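Local coordinates for protein MAU2 chromatid cohesion factor homolog (Saccharomyces cerevisiae, PDB 4XDN) that forms a complex with Scc2 that is required for loading cohesin onto chromosomes, and so takes part in sister chromatid cohesion, at residues T458-R463 / G473-Q478; G269-H274 / V330-N335. All blocks are in the same frame, centred on the assembly; numbering follows the deposited sequence.

Contact 1 (T458-R463 / G473-Q478); sequences TVQAAR and GELVEQ. With SO4 (sulfate ion), chain G.
Helices 458-463 and 473-478 pack roughly antiparallel, their N-to-C directions 144° from each other. Their axes come within 9.0 Å, and Gln460 and Leu475 have the nearest CA atoms, at 6.3 Å. They belong to helices 446-466 and 472-490, which follow each other in the chain. Together they form a helical hairpin of this largely alpha-helical protein. Leu475 has the largest area buried by the facing helix, 86 Å². Its two methyls spread over that helix: CD1 lies 3.8 Å from the backbone O of Arg463, and CD2 is 3.9 Å from Arg463 CB. CD2 also comes within 3.2 Å of Gln460 OE1, a close contact between a methyl and an amide oxygen. The two side chains cross there at about a right angle. Gln460 bends at its second torsion (chi2 -77°), which lays its amide alongside Leu475 and Gln478. The oxygen is thus at Leu475, and NE2 rests 3.6 Å from Gln478 CB. The two glutamine amide planes are near parallel in direction but do not pair; Gln478 OE1 instead accepts from Lys481 NZ. Val432 of helix 432-440 packs against both Gln460 and Arg463. Arg463 contributes its base to the hairpin, then runs extended from CG to NE and carries its guanidinium away. Val459 CG1 lies over one guanidinium face, offset to the rim. A sulfate, probably from the crystallisation liquor, is also bonded by Val432 N. At the guanidinium edge, in plane, Arg463 NH1 donates to its O3 at 3.2 Å and a nearly straight 171°.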
ATOM      1  N   THR A 458      24.072  -3.379 -12.917  1.00 39.01           N
ATOM      2  CA  THR A 458      24.811  -2.239 -13.447  1.00 36.81           C
ATOM      3  C   THR A 458      26.239  -2.228 -12.921  1.00 37.67           C
ATOM      4  O   THR A 458      27.188  -2.032 -13.679  1.00 37.80           O
ATOM      5  CB  THR A 458      24.115  -0.913 -13.078  1.00 35.54           C
ATOM      6  OG1 THR A 458      22.797  -0.898 -13.638  1.00 34.83           O
ATOM      7  CG2 THR A 458      24.892   0.288 -13.602  1.00 34.75           C
ATOM      8  N   VAL A 459      26.384  -2.442 -11.618  1.00 37.02           N
ATOM      9  CA  VAL A 459      27.696  -2.492 -10.988  1.00 37.85           C
ATOM     10  C   VAL A 459      28.529  -3.632 -11.562  1.00 40.69           C
ATOM     11  O   VAL A 459      29.678  -3.432 -11.951  1.00 41.90           O
ATOM     12  CB  VAL A 459      27.569  -2.654  -9.457  1.00 37.70           C
ATOM     13  CG1 VAL A 459      28.916  -2.976  -8.813  1.00 39.68           C
ATOM     14  CG2 VAL A 459      26.984  -1.392  -8.849  1.00 37.83           C
ATOM     15  N   GLN A 460      27.946  -4.825 -11.616  1.00 41.22           N
ATOM     16  CA  GLN A 460      28.661  -6.000 -12.102  1.00 44.38           C
ATOM     17  C   GLN A 460      29.036  -5.845 -13.573  1.00 43.17           C
ATOM     18  O   GLN A 460      30.116  -6.259 -13.988  1.00 43.06           O
ATOM     19  CB  GLN A 460      27.820  -7.265 -11.905  1.00 45.93           C
ATOM     20  CG  GLN A 460      27.544  -7.627 -10.446  1.00 48.41           C
ATOM     21  CD  GLN A 460      28.736  -8.264  -9.754  1.00 52.27           C
ATOM     22  OE1 GLN A 460      29.877  -7.832  -9.924  1.00 53.84           O
ATOM     23  NE2 GLN A 460      28.474  -9.302  -8.968  1.00 53.83           N
ATOM     24  N   ALA A 461      28.142  -5.245 -14.353  1.00 41.22           N
ATOM     25  CA  ALA A 461      28.389  -5.038 -15.776  1.00 41.63           C
ATOM     26  C   ALA A 461      29.494  -4.007 -15.980  1.00 42.86           C
ATOM     27  O   ALA A 461      30.301  -4.118 -16.903  1.00 44.21           O
ATOM     28  CB  ALA A 461      27.117  -4.600 -16.478  1.00 38.69           C
ATOM     29  N   ALA A 462      29.523  -3.002 -15.110  1.00 42.09           N
ATOM     30  CA  ALA A 462      30.575  -1.996 -15.143  1.00 42.74           C
ATOM     31  C   ALA A 462      31.922  -2.637 -14.838  1.00 45.43           C
ATOM     32  O   ALA A 462      32.944  -2.257 -15.405  1.00 46.23           O
ATOM     33  CB  ALA A 462      30.281  -0.884 -14.149  1.00 41.22           C
ATOM     34  N   ARG A 463      31.916  -3.617 -13.941  1.00 45.79           N
ATOM     35  CA  ARG A 463      33.144  -4.292 -13.545  1.00 48.68           C
ATOM     36  C   ARG A 463      33.622  -5.248 -14.634  1.00 49.66           C
ATOM     37  O   ARG A 463      34.822  -5.377 -14.862  1.00 49.54           O
ATOM     38  CB  ARG A 463      32.938  -5.038 -12.227  1.00 50.65           C
ATOM     39  CG  ARG A 463      32.782  -4.105 -11.040  1.00 50.70           C
ATOM     40  CD  ARG A 463      32.466  -4.850  -9.757  1.00 53.64           C
ATOM     41  NE  ARG A 463      32.357  -3.934  -8.626  1.00 54.12           N
ATOM     42  CZ  ARG A 463      32.143  -4.311  -7.370  1.00 56.61           C
ATOM     43  NH1 ARG A 463      32.010  -5.596  -7.068  1.00 58.50           N
ATOM     44  NH2 ARG A 463      32.065  -3.399  -6.412  1.00 55.51           N
ATOM     45  N   GLY A 473      35.695 -14.053 -15.407  1.00 77.71           N
ATOM     46  CA  GLY A 473      34.945 -15.284 -15.233  1.00 77.37           C
ATOM     47  C   GLY A 473      33.927 -15.198 -14.112  1.00 74.32           C
ATOM     48  O   GLY A 473      32.793 -15.642 -14.264  1.00 71.69           O
ATOM     49  N   GLU A 474      34.335 -14.624 -12.985  1.00 75.49           N
ATOM     50  CA  GLU A 474      33.464 -14.514 -11.820  1.00 75.85           C
ATOM     51  C   GLU A 474      32.431 -13.402 -11.979  1.00 70.20           C
ATOM     52  O   GLU A 474      31.425 -13.378 -11.270  1.00 70.01           O
ATOM     53  CB  GLU A 474      34.296 -14.274 -10.556  1.00 80.12           C
ATOM     54  CG  GLU A 474      33.463 -13.966  -9.316  1.00 82.92           C
ATOM     55  CD  GLU A 474      34.273 -13.984  -8.034  1.00 87.38           C
ATOM     56  OE1 GLU A 474      35.454 -14.389  -8.073  1.00 89.88           O
ATOM     57  OE2 GLU A 474      33.722 -13.591  -6.982  1.00 88.17           O
ATOM     58  N   LEU A 475      32.655 -12.508 -12.938  1.00 64.63           N
ATOM     59  CA  LEU A 475      31.791 -11.345 -13.109  1.00 58.31           C
ATOM     60  C   LEU A 475      30.677 -11.548 -14.140  1.00 57.11           C
ATOM     61  O   LEU A 475      29.593 -10.988 -13.991  1.00 56.33           O
ATOM     62  CB  LEU A 475      32.634 -10.128 -13.493  1.00 56.33           C
ATOM     63  CG  LEU A 475      33.464  -9.528 -12.353  1.00 55.90           C
ATOM     64  CD1 LEU A 475      34.529  -8.585 -12.891  1.00 55.59           C
ATOM     65  CD2 LEU A 475      32.563  -8.800 -11.362  1.00 54.18           C
ATOM     66  N   VAL A 476      30.928 -12.342 -15.178  1.00 58.57           N
ATOM     67  CA  VAL A 476      29.935 -12.512 -16.242  1.00 58.24           C
ATOM     68  C   VAL A 476      28.801 -13.451 -15.822  1.00 58.73           C
ATOM     69  O   VAL A 476      27.635 -13.171 -16.087  1.00 56.46           O
ATOM     70  CB  VAL A 476      30.576 -13.035 -17.558  1.00 59.70           C
ATOM     71  CG1 VAL A 476      31.422 -11.947 -18.203  1.00 58.31           C
ATOM     72  CG2 VAL A 476      31.409 -14.291 -17.326  1.00 64.01           C
ATOM     73  N   GLU A 477      29.145 -14.565 -15.186  1.00 62.21           N
ATOM     74  CA  GLU A 477      28.152 -15.465 -14.608  1.00 65.93           C
ATOM     75  C   GLU A 477      27.206 -14.714 -13.678  1.00 62.26           C
ATOM     76  O   GLU A 477      25.993 -14.923 -13.717  1.00 62.19           O
ATOM     77  CB  GLU A 477      28.839 -16.607 -13.851  1.00 71.87           C
ATOM     78  CG  GLU A 477      27.892 -17.543 -13.107  1.00 76.60           C
ATOM     79  CD  GLU A 477      26.915 -18.250 -14.027  1.00 79.52           C
ATOM     80  OE1 GLU A 477      27.162 -18.286 -15.251  1.00 79.16           O
ATOM     81  OE2 GLU A 477      25.898 -18.773 -13.521  1.00 81.71           O
ATOM     82  N   GLN A 478      27.764 -13.843 -12.842  1.00 59.22           N
ATOM     83  CA  GLN A 478      26.958 -13.056 -11.917  1.00 57.37           C
ATOM     84  C   GLN A 478      26.014 -12.130 -12.678  1.00 53.50           C
ATOM     85  O   GLN A 478      24.862 -11.947 -12.278  1.00 52.74           O
ATOM     86  CB  GLN A 478      27.852 -12.247 -10.975  1.00 57.85           C
ATOM     87  CG  GLN A 478      28.591 -13.092  -9.946  1.00 62.35           C
ATOM     88  CD  GLN A 478      27.653 -13.841  -9.017  1.00 65.43           C
ATOM     89  OE1 GLN A 478      26.524 -13.414  -8.781  1.00 64.31           O
ATOM     90  NE2 GLN A 478      28.117 -14.970  -8.493  1.00 69.14           N
TER
HETATM   91  S   SO4 G 705      31.018  -5.567  -3.172  1.00184.71           S
HETATM   92  O1  SO4 G 705      30.115  -4.553  -3.708  1.00184.16           O
HETATM   93  O2  SO4 G 705      30.454  -6.118  -1.944  1.00184.82           O
HETATM   94  O3  SO4 G 705      31.188  -6.634  -4.153  1.00184.75           O
HETATM   95  O4  SO4 G 705      32.314  -4.961  -2.884  1.00185.65           O

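Contact 2 (G269-H274 / V330-N335); sequences GNITDH and VSYIVN. With SO4 (sulfate ion), chain F.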
ATOM      1  N   GLY A 269       2.135   6.918 -15.751  1.00 36.93           N
ATOM      2  CA  GLY A 269       1.338   7.580 -16.765  1.00 40.10           C
ATOM      3  C   GLY A 269       1.031   9.010 -16.366  1.00 42.14           C
ATOM      4  O   GLY A 269       1.387   9.447 -15.270  1.00 42.35           O
ATOM      5  N   ASN A 270       0.369   9.742 -17.255  1.00 43.39           N
ATOM      6  CA  ASN A 270      -0.026  11.116 -16.974  1.00 46.49           C
ATOM      7  C   ASN A 270      -1.287  11.157 -16.115  1.00 45.36           C
ATOM      8  O   ASN A 270      -2.241  10.424 -16.374  1.00 48.33           O
ATOM      9  CB  ASN A 270      -0.249  11.880 -18.280  1.00 52.55           C
ATOM     10  CG  ASN A 270      -0.317  13.378 -18.072  1.00 56.09           C
ATOM     11  OD1 ASN A 270      -1.377  13.925 -17.766  1.00 55.87           O
ATOM     12  ND2 ASN A 270       0.818  14.050 -18.229  1.00 59.19           N
ATOM     13  N   ILE A 271      -1.286  12.017 -15.098  1.00 43.37           N
ATOM     14  CA  ILE A 271      -2.386  12.090 -14.135  1.00 41.33           C
ATOM     15  C   ILE A 271      -3.270  13.325 -14.316  1.00 42.49           C
ATOM     16  O   ILE A 271      -4.176  13.560 -13.516  1.00 42.11           O
ATOM     17  CB  ILE A 271      -1.860  12.092 -12.679  1.00 38.82           C
ATOM     18  CG1 ILE A 271      -0.950  13.300 -12.429  1.00 38.62           C
ATOM     19  CG2 ILE A 271      -1.122  10.796 -12.381  1.00 38.35           C
ATOM     20  CD1 ILE A 271      -0.622  13.529 -10.968  1.00 37.10           C
ATOM     21  N   THR A 272      -3.008  14.113 -15.355  1.00 43.45           N
ATOM     22  CA  THR A 272      -3.744  15.359 -15.570  1.00 46.57           C
ATOM     23  C   THR A 272      -5.247  15.109 -15.693  1.00 49.28           C
ATOM     24  O   THR A 272      -6.045  15.767 -15.025  1.00 51.08           O
ATOM     25  CB  THR A 272      -3.253  16.095 -16.831  1.00 49.03           C
ATOM     26  OG1 THR A 272      -1.847  16.351 -16.721  1.00 50.01           O
ATOM     27  CG2 THR A 272      -3.985  17.420 -17.007  1.00 50.02           C
ATOM     28  N   ASP A 273      -5.627  14.163 -16.545  1.00 50.24           N
ATOM     29  CA  ASP A 273      -7.034  13.815 -16.714  1.00 51.70           C
ATOM     30  C   ASP A 273      -7.631  13.318 -15.404  1.00 47.67           C
ATOM     31  O   ASP A 273      -8.722  13.726 -15.011  1.00 47.02           O
ATOM     32  CB  ASP A 273      -7.200  12.748 -17.797  1.00 55.30           C
ATOM     33  CG  ASP A 273      -6.892  13.270 -19.183  1.00 61.11           C
ATOM     34  OD1 ASP A 273      -7.042  14.489 -19.409  1.00 62.54           O
ATOM     35  OD2 ASP A 273      -6.504  12.459 -20.049  1.00 64.24           O
ATOM     36  N   HIS A 274      -6.899  12.438 -14.733  1.00 45.51           N
ATOM     37  CA  HIS A 274      -7.363  11.833 -13.493  1.00 45.89           C
ATOM     38  C   HIS A 274      -7.447  12.855 -12.363  1.00 42.86           C
ATOM     39  O   HIS A 274      -8.277  12.728 -11.462  1.00 42.13           O
ATOM     40  CB  HIS A 274      -6.438  10.679 -13.107  1.00 49.47           C
ATOM     41  CG  HIS A 274      -6.445   9.556 -14.096  1.00 54.62           C
ATOM     42  ND1 HIS A 274      -5.702   9.581 -15.257  1.00 58.71           N
ATOM     43  CD2 HIS A 274      -7.123   8.384 -14.110  1.00 55.63           C
ATOM     44  CE1 HIS A 274      -5.912   8.468 -15.936  1.00 60.47           C
ATOM     45  NE2 HIS A 274      -6.770   7.725 -15.261  1.00 59.05           N
ATOM     46  N   VAL A 330       4.196  12.300  -5.120  1.00 32.03           N
ATOM     47  CA  VAL A 330       5.039  11.142  -5.397  1.00 30.77           C
ATOM     48  C   VAL A 330       5.242  10.995  -6.902  1.00 31.04           C
ATOM     49  O   VAL A 330       6.329  10.633  -7.359  1.00 33.31           O
ATOM     50  CB  VAL A 330       4.431   9.840  -4.832  1.00 30.60           C
ATOM     51  CG1 VAL A 330       5.195   8.621  -5.334  1.00 29.61           C
ATOM     52  CG2 VAL A 330       4.438   9.863  -3.314  1.00 30.62           C
ATOM     53  N   SER A 331       4.192  11.278  -7.665  1.00 29.13           N
ATOM     54  CA  SER A 331       4.242  11.145  -9.116  1.00 31.71           C
ATOM     55  C   SER A 331       5.227  12.130  -9.736  1.00 32.18           C
ATOM     56  O   SER A 331       5.729  11.896 -10.830  1.00 30.80           O
ATOM     57  CB  SER A 331       2.853  11.356  -9.727  1.00 33.72           C
ATOM     58  OG  SER A 331       2.611  12.725  -9.995  1.00 37.68           O
ATOM     59  N   TYR A 332       5.501  13.226  -9.033  1.00 32.95           N
ATOM     60  CA  TYR A 332       6.384  14.270  -9.548  1.00 36.08           C
ATOM     61  C   TYR A 332       7.825  14.145  -9.053  1.00 36.83           C
ATOM     62  O   TYR A 332       8.690  14.916  -9.473  1.00 37.93           O
ATOM     63  CB  TYR A 332       5.859  15.655  -9.158  1.00 38.08           C
ATOM     64  CG  TYR A 332       4.510  16.035  -9.736  1.00 39.74           C
ATOM     65  CD1 TYR A 332       4.034  15.455 -10.903  1.00 40.08           C
ATOM     66  CD2 TYR A 332       3.722  16.992  -9.113  1.00 40.10           C
ATOM     67  CE1 TYR A 332       2.806  15.814 -11.426  1.00 39.55           C
ATOM     68  CE2 TYR A 332       2.496  17.357  -9.628  1.00 39.44           C
ATOM     69  CZ  TYR A 332       2.042  16.766 -10.784  1.00 38.18           C
ATOM     70  OH  TYR A 332       0.818  17.129 -11.295  1.00 37.81           O
ATOM     71  N   ILE A 333       8.085  13.196  -8.158  1.00 33.51           N
ATOM     72  CA  ILE A 333       9.417  13.043  -7.572  1.00 34.76           C
ATOM     73  C   ILE A 333      10.480  12.879  -8.650  1.00 36.18           C
ATOM     74  O   ILE A 333      11.515  13.549  -8.619  1.00 36.21           O
ATOM     75  CB  ILE A 333       9.491  11.826  -6.624  1.00 35.44           C
ATOM     76  CG1 ILE A 333       8.484  11.962  -5.479  1.00 34.61           C
ATOM     77  CG2 ILE A 333      10.908  11.648  -6.075  1.00 34.30           C
ATOM     78  CD1 ILE A 333       8.817  13.028  -4.459  1.00 39.11           C
ATOM     79  N   VAL A 334      10.217  11.984  -9.601  1.00 35.80           N
ATOM     80  CA  VAL A 334      11.188  11.648 -10.639  1.00 37.61           C
ATOM     81  C   VAL A 334      11.548  12.875 -11.473  1.00 39.15           C
ATOM     82  O   VAL A 334      12.668  12.990 -11.965  1.00 44.83           O
ATOM     83  CB  VAL A 334      10.654  10.520 -11.563  1.00 47.31           C
ATOM     84  CG1 VAL A 334       9.441  10.990 -12.366  1.00 48.14           C
ATOM     85  CG2 VAL A 334      11.753  10.013 -12.483  1.00 46.75           C
ATOM     86  N   ASN A 335      10.602  13.798 -11.614  1.00 39.14           N
ATOM     87  CA  ASN A 335      10.853  15.034 -12.346  1.00 42.86           C
ATOM     88  C   ASN A 335      11.938  15.862 -11.651  1.00 46.25           C
ATOM     89  O   ASN A 335      12.839  16.387 -12.305  1.00 51.20           O
ATOM     90  CB  ASN A 335       9.564  15.844 -12.487  1.00 42.14           C
ATOM     91  CG  ASN A 335       8.499  15.116 -13.284  1.00 41.34           C
ATOM     92  OD1 ASN A 335       7.690  14.367 -12.735  1.00 37.21           O
ATOM     93  ND2 ASN A 335       8.493  15.340 -14.592  1.00 42.94           N
TER
HETATM   94  S   SO4 F 704       6.397  14.547 -17.510  1.00 57.12           S
HETATM   95  O1  SO4 F 704       6.326  15.978 -17.786  1.00 56.18           O
HETATM   96  O2  SO4 F 704       5.195  14.133 -16.793  1.00 58.17           O
HETATM   97  O3  SO4 F 704       6.489  13.814 -18.770  1.00 60.75           O
HETATM   98  O4  SO4 F 704       7.576  14.257 -16.700  1.00 55.67           O
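Ile271 sets its CD1 methyl at the corner where Ser331 and Tyr332 come together. CD1 is the atom of Ile271 that makes these contacts. It sits 3.5 Å from Ser331 OG and 3.9 Å from Tyr332 OH. The tyrosine ring is met obliquely, at the hydroxyl end, with CE1 4.1 Å from the same methyl. Ile271 reaches this place because CG1 lies between its backbone N and carbonyl carbon (chi1 61°), with CD1 stretched on beyond it (chi2 168°). Both hydroxyls that the methyl touches have polar partners on Gln328, just before the segment: Ser331 OG bonds to Gln328 O, and Tyr332 OH to Gln328 NE2. Gln328 therefore helps to fix both groups, and Ile271 adds only apolar contact. Phe343 of helix 339-360 meets the Tyr332 ring edge-to-face, and Met261 of helix 250-266 packs on Ile271.

The contact joins the turn leading into helix 272-291 to the region where helix 317-331 finishes, within an alpha-helical array. Asn270 caps the first of these helices. Its OD1 accepts from Thr272 N at 2.9 Å, with the donor 42° out of the carbonyl plane. The same oxygen takes a second bond from Thr272 OG1 at 2.7 Å, this one in the carbonyl plane and on a lone pair. Two donors of one threonine thus grip the asparagine oxygen and help hold the turn that carries Ile271. Further along 330-335, Asn335 OD1 accepts from Lys559 NZ. A sulfate, probably from the crystallisation liquor, lies beside Asn335 and is bonded by Lys560 N and Lys559 NZ.

In the fold
The two contacts occupy different parts of the chain and do not touch: their centres are 35 Å apart and their nearest atoms about 16 Å. They share no helix. Contact 2 is buried and lies about 16 Å from the centre of the chain. Contact 1 is partly buried and lies about 33 Å out. Contact 1 joins consecutive helices, with nine residues between its segments. Contact 2 brings together segments with 55 residues between them, including a two-stranded sheet. The larger interface of contact 1 sets leucine methyls against one glutamine amide and an arginine base, whereas contact 2 rests on one isoleucine methyl beside two hydroxyl-bearing side chains. A sulfate lies beside each contact, held in contact 2 by Lys559 and Lys560.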